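Local coordinates for Low molecular weight protein-tyrosine-phosphatase ptpA (Staphylococcus aureus, PDB 3ROF) that removes phosphate from phosphotyrosine in proteins and probably acts as a secreted effector that helps the bacterium survive inside macrophages, at residues H42-E53 / M73-F84. Numbering follows the deposited sequence. Where two conformers were deposited one is given.
Sequences HSRGTGSWNLGE and MISELFEATDDF. With PO4 (phosphate ion), chain D.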
ATOM      1  N   HIS A  42      -0.291  -6.564   1.805  1.00  4.81           N
ATOM      2  CA  HIS A  42      -1.737  -6.509   1.603  1.00  4.93           C
ATOM      3  C   HIS A  42      -2.108  -5.151   1.037  1.00  4.49           C
ATOM      4  O   HIS A  42      -1.310  -4.210   1.088  1.00  4.76           O
ATOM      5  CB  HIS A  42      -2.447  -6.643   2.949  1.00  6.30           C
ATOM      6  CG  HIS A  42      -2.016  -7.813   3.758  1.00  6.53           C
ATOM      7  ND1 HIS A  42      -2.751  -8.978   3.873  1.00 10.32           N
ATOM      8  CD2 HIS A  42      -0.944  -7.975   4.555  1.00  7.30           C
ATOM      9  CE1 HIS A  42      -2.134  -9.809   4.697  1.00 10.33           C
ATOM     10  NE2 HIS A  42      -1.046  -9.216   5.135  1.00  9.09           N
ATOM     11  N   SER A  43      -3.360  -4.997   0.629  1.00  4.85           N
ATOM     12  CA  SER A  43      -3.880  -3.684   0.318  1.00  4.99           C
ATOM     13  C   SER A  43      -5.378  -3.616   0.595  1.00  5.09           C
ATOM     14  O   SER A  43      -6.086  -4.636   0.531  1.00  5.11           O
ATOM     15  CB  SER A  43      -3.576  -3.295  -1.128  1.00  5.36           C
ATOM     16  OG  SER A  43      -4.208  -4.156  -2.057  1.00  5.38           O
ATOM     17  N   ARG A  44      -5.835  -2.387   0.865  1.00  4.37           N
ATOM     18  CA  ARG A  44      -7.226  -2.117   1.134  1.00  4.53           C
ATOM     19  C   ARG A  44      -7.570  -0.761   0.546  1.00  4.17           C
ATOM     20  O   ARG A  44      -6.698   0.098   0.366  1.00  4.81           O
ATOM     21  CB  ARG A  44      -7.492  -2.066   2.643  1.00  5.59           C
ATOM     22  CG  ARG A  44      -7.268  -3.327   3.440  1.00  6.45           C
ATOM     23  CD  ARG A  44      -8.253  -4.402   3.057  1.00  6.29           C
ATOM     24  NE  ARG A  44      -8.225  -5.563   3.960  1.00  8.22           N
ATOM     25  CZ  ARG A  44      -7.446  -6.612   3.786  1.00  8.77           C
ATOM     26  NH1 ARG A  44      -6.560  -6.649   2.793  1.00  8.73           N
ATOM     27  NH2 ARG A  44      -7.505  -7.622   4.656  1.00 12.63           N
ATOM     28  N   GLY A  45      -8.883  -0.556   0.381  1.00  4.39           N
ATOM     29  CA  GLY A  45      -9.427   0.720  -0.017  1.00  5.64           C
ATOM     30  C   GLY A  45     -10.484   1.146   0.997  1.00  5.00           C
ATOM     31  O   GLY A  45     -11.348   0.357   1.334  1.00  5.82           O
ATOM     32  N   THR A  46     -10.377   2.366   1.508  1.00  4.81           N
ATOM     33  CA  THR A  46     -11.365   2.806   2.482  1.00  6.30           C
ATOM     34  C   THR A  46     -12.768   2.883   1.896  1.00  6.12           C
ATOM     35  O   THR A  46     -13.744   2.775   2.628  1.00  7.56           O
ATOM     36  CB  THR A  46     -11.004   4.147   3.074  1.00  6.66           C
ATOM     37  OG1 THR A  46     -11.054   5.153   2.070  1.00  6.47           O
ATOM     38  CG2 THR A  46      -9.626   4.142   3.714  1.00  8.75           C
ATOM     39  N   GLY A  47     -12.841   3.134   0.591  1.00  5.76           N
ATOM     40  CA  GLY A  47     -14.105   3.357  -0.086  1.00  6.34           C
ATOM     41  C   GLY A  47     -14.403   2.422  -1.216  1.00  6.63           C
ATOM     42  O   GLY A  47     -15.254   2.745  -2.040  1.00 11.65           O
ATOM     43  N   SER A  48     -13.814   1.257  -1.274  1.00  6.76           N
ATOM     44  CA  SER A  48     -14.087   0.317  -2.346  0.51  6.32           C
ATOM     45  C   SER A  48     -15.541  -0.109  -2.311  1.00  9.00           C
ATOM     46  O   SER A  48     -16.001  -0.624  -1.306  1.00 11.78           O
ATOM     47  CB  SER A  48     -13.238  -0.931  -2.176  0.51  7.29           C
ATOM     48  OG  SER A  48     -11.876  -0.621  -2.127  0.51  6.47           O
ATOM     49  N   TRP A  49     -16.260   0.081  -3.405  1.00  9.51           N
ATOM     50  CA  TRP A  49     -17.647  -0.355  -3.478  1.00  8.00           C
ATOM     51  C   TRP A  49     -17.750  -1.712  -4.153  1.00  7.58           C
ATOM     52  O   TRP A  49     -18.216  -2.674  -3.553  1.00  9.00           O
ATOM     53  CB  TRP A  49     -18.559   0.710  -4.122  1.00  9.24           C
ATOM     54  CG  TRP A  49     -19.978   0.252  -4.025  1.00  8.72           C
ATOM     55  CD1 TRP A  49     -20.761  -0.189  -5.052  1.00  9.06           C
ATOM     56  CD2 TRP A  49     -20.765   0.119  -2.829  1.00  7.62           C
ATOM     57  NE1 TRP A  49     -21.971  -0.602  -4.558  1.00  9.62           N
ATOM     58  CE2 TRP A  49     -22.007  -0.424  -3.203  1.00  7.06           C
ATOM     59  CE3 TRP A  49     -20.535   0.389  -1.484  1.00  8.64           C
ATOM     60  CZ2 TRP A  49     -23.029  -0.691  -2.285  1.00 10.25           C
ATOM     61  CZ3 TRP A  49     -21.548   0.124  -0.577  1.00 11.42           C
ATOM     62  CH2 TRP A  49     -22.777  -0.410  -0.983  1.00 10.45           C
ATOM     63  N   ASN A  50     -17.334  -1.833  -5.406  1.00  8.22           N
ATOM     64  CA  ASN A  50     -17.334  -3.130  -6.064  1.00  8.69           C
ATOM     65  C   ASN A  50     -16.111  -3.915  -5.557  1.00  6.63           C
ATOM     66  O   ASN A  50     -14.960  -3.622  -5.909  1.00  9.86           O
ATOM     67  CB  ASN A  50     -17.271  -2.990  -7.565  1.00 10.17           C
ATOM     68  CG  ASN A  50     -18.537  -2.437  -8.131  1.00 11.21           C
ATOM     69  OD1 ASN A  50     -19.614  -2.577  -7.564  1.00 12.02           O
ATOM     70  ND2 ASN A  50     -18.424  -1.816  -9.280  1.00 16.15           N
ATOM     71  N   LEU A  51     -16.385  -4.918  -4.730  1.00  7.45           N
ATOM     72  CA  LEU A  51     -15.329  -5.688  -4.117  1.00  7.11           C
ATOM     73  C   LEU A  51     -14.935  -6.844  -5.020  1.00  6.97           C
ATOM     74  O   LEU A  51     -15.762  -7.385  -5.773  1.00 10.20           O
ATOM     75  CB  LEU A  51     -15.783  -6.194  -2.744  1.00  8.36           C
ATOM     76  CG  LEU A  51     -16.230  -5.081  -1.780  1.00  9.66           C
ATOM     77  CD1 LEU A  51     -16.664  -5.703  -0.430  1.00 11.63           C
ATOM     78  CD2 LEU A  51     -15.134  -4.049  -1.603  1.00 13.34           C
ATOM     79  N   GLY A  52     -13.681  -7.251  -4.954  1.00  7.42           N
ATOM     80  CA  GLY A  52     -13.244  -8.407  -5.696  1.00  8.26           C
ATOM     81  C   GLY A  52     -12.867  -8.103  -7.126  1.00  7.84           C
ATOM     82  O   GLY A  52     -12.787  -9.032  -7.927  1.00  9.53           O
ATOM     83  N   GLU A  53     -12.643  -6.842  -7.456  1.00  7.09           N
ATOM     84  CA  GLU A  53     -12.286  -6.406  -8.806  1.00  7.39           C
ATOM     85  C   GLU A  53     -10.783  -6.297  -8.994  1.00  6.78           C
ATOM     86  O   GLU A  53     -10.058  -5.943  -8.060  1.00  5.92           O
ATOM     87  CB  GLU A  53     -12.932  -5.048  -9.089  1.00  9.74           C
ATOM     88  CG  GLU A  53     -14.451  -5.055  -9.000  1.00 12.69           C
ATOM     89  CD  GLU A  53     -15.129  -5.884 -10.069  1.00 12.60           C
ATOM     90  OE1 GLU A  53     -14.559  -6.049 -11.149  1.00 16.33           O
ATOM     91  OE2 GLU A  53     -16.252  -6.358  -9.814  1.00 19.43           O
ATOM     92  N   MET A  73      -4.744 -10.456  -7.117  1.00  8.52           N
ATOM     93  CA  MET A  73      -4.966  -9.228  -6.363  1.00  7.32           C
ATOM     94  C   MET A  73      -6.286  -8.583  -6.793  1.00  7.16           C
ATOM     95  O   MET A  73      -6.495  -8.292  -7.962  1.00  7.80           O
ATOM     96  CB  MET A  73      -3.829  -8.272  -6.595  1.00  5.87           C
ATOM     97  CG  MET A  73      -2.535  -8.696  -5.910  1.00  6.79           C
ATOM     98  SD  MET A  73      -1.104  -7.656  -6.265  1.00  6.26           S
ATOM     99  CE  MET A  73      -1.851  -6.036  -6.180  1.00  7.58           C
ATOM    100  N   ILE A  74      -7.145  -8.374  -5.805  1.00  6.05           N
ATOM    101  CA  ILE A  74      -8.491  -7.860  -6.036  1.00  7.08           C
ATOM    102  C   ILE A  74      -8.866  -6.841  -4.955  1.00  5.34           C
ATOM    103  O   ILE A  74      -8.297  -6.798  -3.858  1.00  6.03           O
ATOM    104  CB  ILE A  74      -9.558  -8.989  -6.185  1.00  8.21           C
ATOM    105  CG1 ILE A  74      -9.567  -9.869  -4.938  1.00 13.14           C
ATOM    106  CG2 ILE A  74      -9.287  -9.810  -7.439  1.00 12.07           C
ATOM    107  CD1 ILE A  74     -10.586 -10.987  -4.935  1.00 24.42           C
ATOM    108  N   SER A  75      -9.874  -6.044  -5.262  1.00  5.70           N
ATOM    109  CA  SER A  75     -10.256  -4.954  -4.375  1.00  5.91           C
ATOM    110  C   SER A  75     -10.885  -5.481  -3.085  1.00  5.65           C
ATOM    111  O   SER A  75     -11.693  -6.394  -3.090  1.00  6.51           O
ATOM    112  CB  SER A  75     -11.174  -3.985  -5.092  1.00  6.48           C
ATOM    113  OG  SER A  75     -12.350  -4.645  -5.502  1.00  6.44           O
ATOM    114  N   GLU A  76     -10.446  -4.863  -1.986  1.00  5.70           N
ATOM    115  CA  GLU A  76     -10.868  -5.223  -0.635  1.00  5.76           C
ATOM    116  C   GLU A  76     -11.096  -3.974   0.196  1.00  4.70           C
ATOM    117  O   GLU A  76     -10.281  -3.083   0.186  1.00  6.06           O
ATOM    118  CB  GLU A  76      -9.788  -6.061   0.038  1.00  6.08           C
ATOM    119  CG  GLU A  76      -9.584  -7.408  -0.601  1.00  6.43           C
ATOM    120  CD  GLU A  76      -8.333  -8.105  -0.080  1.00  9.96           C
ATOM    121  OE1 GLU A  76      -8.438  -8.840   0.947  1.00 12.99           O
ATOM    122  OE2 GLU A  76      -7.225  -7.892  -0.656  1.00  9.64           O
ATOM    123  N   LEU A  77     -12.213  -3.943   0.893  1.00  6.13           N
ATOM    124  CA  LEU A  77     -12.584  -2.822   1.744  1.00  6.29           C
ATOM    125  C   LEU A  77     -11.743  -2.812   2.999  1.00  5.60           C
ATOM    126  O   LEU A  77     -11.502  -3.856   3.611  1.00  7.02           O
ATOM    127  CB  LEU A  77     -14.054  -2.961   2.138  1.00  7.18           C
ATOM    128  CG  LEU A  77     -14.686  -1.811   2.902  1.00  6.64           C
ATOM    129  CD1 LEU A  77     -14.779  -0.582   2.078  1.00  8.66           C
ATOM    130  CD2 LEU A  77     -16.047  -2.216   3.429  1.00  9.96           C
ATOM    131  N   PHE A  78     -11.326  -1.617   3.425  1.00  5.62           N
ATOM    132  CA  PHE A  78     -10.762  -1.427   4.745  1.00  5.66           C
ATOM    133  C   PHE A  78     -11.890  -1.567   5.766  1.00  6.96           C
ATOM    134  O   PHE A  78     -12.746  -0.685   5.860  1.00  8.12           O
ATOM    135  CB  PHE A  78     -10.062  -0.071   4.875  1.00  6.86           C
ATOM    136  CG  PHE A  78      -9.188   0.007   6.109  1.00  5.81           C
ATOM    137  CD1 PHE A  78      -7.847  -0.258   6.046  1.00  6.85           C
ATOM    138  CD2 PHE A  78      -9.759   0.232   7.368  1.00 11.69           C
ATOM    139  CE1 PHE A  78      -7.048  -0.255   7.177  1.00  9.52           C
ATOM    140  CE2 PHE A  78      -8.967   0.236   8.502  1.00 11.49           C
ATOM    141  CZ  PHE A  78      -7.599  -0.012   8.398  1.00  9.99           C
ATOM    142  N   GLU A  79     -11.890  -2.697   6.477  1.00  9.23           N
ATOM    143  CA  GLU A  79     -12.992  -3.109   7.323  1.00 12.49           C
ATOM    144  C   GLU A  79     -13.005  -2.400   8.638  1.00  8.90           C
ATOM    145  O   GLU A  79     -12.001  -1.802   9.058  1.00  9.40           O
ATOM    146  CB  GLU A  79     -12.935  -4.616   7.573  1.00 36.46           C
ATOM    147  CG  GLU A  79     -13.052  -5.445   6.322  1.00 69.02           C
ATOM    148  N   ALA A  80     -14.147  -2.480   9.320  1.00 10.25           N
ATOM    149  CA  ALA A  80     -14.322  -1.798  10.590  1.00 11.44           C
ATOM    150  C   ALA A  80     -13.230  -2.218  11.599  1.00 13.64           C
ATOM    151  O   ALA A  80     -12.837  -1.430  12.469  1.00 18.26           O
ATOM    152  CB  ALA A  80     -15.681  -2.086  11.155  1.00 16.63           C
ATOM    153  N   THR A  81     -12.747  -3.456  11.497  1.00 11.62           N
ATOM    154  CA  THR A  81     -11.781  -3.995  12.437  1.00 14.94           C
ATOM    155  C   THR A  81     -10.431  -4.295  11.792  1.00 13.43           C
ATOM    156  O   THR A  81      -9.597  -4.928  12.403  1.00 15.74           O
ATOM    157  CB  THR A  81     -12.316  -5.289  13.096  1.00 21.27           C
ATOM    158  OG1 THR A  81     -12.539  -6.281  12.084  1.00 27.10           O
ATOM    159  CG2 THR A  81     -13.621  -5.008  13.808  1.00 32.59           C
ATOM    160  N   ASP A  82     -10.199  -3.836  10.577  1.00 11.42           N
ATOM    161  CA  ASP A  82      -8.929  -4.142   9.917  1.00 10.45           C
ATOM    162  C   ASP A  82      -7.770  -3.471  10.647  1.00  9.23           C
ATOM    163  O   ASP A  82      -7.854  -2.313  11.080  1.00 10.24           O
ATOM    164  CB  ASP A  82      -8.948  -3.669   8.451  1.00  8.99           C
ATOM    165  CG  ASP A  82      -9.233  -4.767   7.475  1.00  8.41           C
ATOM    166  OD1 ASP A  82      -9.173  -5.968   7.843  1.00 16.57           O
ATOM    167  OD2 ASP A  82      -9.523  -4.451   6.320  1.00  9.76           O
ATOM    168  N   ASP A  83      -6.661  -4.195  10.710  1.00 10.84           N
ATOM    169  CA  ASP A  83      -5.444  -3.728  11.362  1.00 11.00           C
ATOM    170  C   ASP A  83      -4.291  -4.592  10.850  1.00  9.97           C
ATOM    171  O   ASP A  83      -4.491  -5.747  10.470  1.00 10.70           O
ATOM    172  CB  ASP A  83      -5.582  -3.884  12.879  1.00 12.17           C
ATOM    173  CG  ASP A  83      -4.682  -2.946  13.669  1.00 11.91           C
ATOM    174  OD1 ASP A  83      -3.771  -2.297  13.098  1.00 11.34           O
ATOM    175  OD2 ASP A  83      -4.910  -2.850  14.897  1.00 14.92           O
ATOM    176  N   PHE A  84      -3.099  -4.021  10.837  1.00 10.15           N
ATOM    177  CA  PHE A  84      -1.915  -4.651  10.316  1.00  8.71           C
ATOM    178  C   PHE A  84      -0.746  -4.089  11.123  1.00 10.22           C
ATOM    179  O   PHE A  84      -0.869  -3.040  11.757  1.00 14.97           O
ATOM    180  CB  PHE A  84      -1.713  -4.290   8.835  1.00  8.30           C
ATOM    181  CG  PHE A  84      -2.904  -4.604   7.975  1.00  7.63           C
ATOM    182  CD1 PHE A  84      -2.998  -5.799   7.343  1.00  7.45           C
ATOM    183  CD2 PHE A  84      -3.935  -3.669   7.798  1.00  9.11           C
ATOM    184  CE1 PHE A  84      -4.104  -6.099   6.554  1.00  9.60           C
ATOM    185  CE2 PHE A  84      -5.019  -3.964   7.037  1.00  9.88           C
ATOM    186  CZ  PHE A  84      -5.107  -5.167   6.408  1.00 10.22           C
TER
HETATM  187  P   PO4 D 202      -5.813 -10.497   2.759  1.00 14.31           P
HETATM  188  O1  PO4 D 202      -4.902 -11.692   2.894  1.00 23.60           O
HETATM  189  O2  PO4 D 202      -6.721 -10.444   3.947  1.00 26.09           O
HETATM  190  O3  PO4 D 202      -5.090  -9.162   2.795  1.00 10.89           O
HETATM  191  O4  PO4 D 202      -6.693 -10.574   1.534  1.00 17.23           O
HETATM  192  O   HOH W   1      -4.697  -7.679   0.367  1.00  9.39           O
HETATM  193  O   HOH W   2      -5.599  -5.078  -5.072  1.00 11.70           O
HETATM  194  O   HOH W   3     -10.172  -7.732   5.955  1.00 24.18           O
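R44 lies between F84 and E76, in a salt-bridge network with E76 and D82. CZ of F84, at the ring edge, sits 3.7 Å above the centre of the guanidinium plane; E76 OE1 lies over the opposite face, toward its rim. That oxygen, 3.4 Å from R44 NH1, is well out of plane, so the pair is a salt bridge without a hydrogen bond. R44 NE reaches D82 OD2 at 2.9 Å, above the carboxylate plane; E79 N grips this oxygen from the other face. NH1 and NH2 hold a phosphate ion, probably from the crystallisation liquor, whose O3 also takes H42 ND1 at 2.6 Å.

G45 N-E76 O and F78 N-G45 O bonds flank L77, making one beta bridge, G45 with L77. S75 OG, tucked between its own N and carbonyl carbon (chi1 61°), donates to N50 O and accepts from E53 N; with G52 N-S75 O and S75 N-E53 O, this ties loop 50-53 down. Looser, exposed L51 CD2 brushes L77 CB at 4.0 Å, and exposed I74 packs on the G52 backbone.

E76 N bonds N16, just past probable nucleophile C13. Segment 73-84 crosses the end of edge strand 39-45, from M73 beside helix 19-33 to F78 on V12 and helix 92-101.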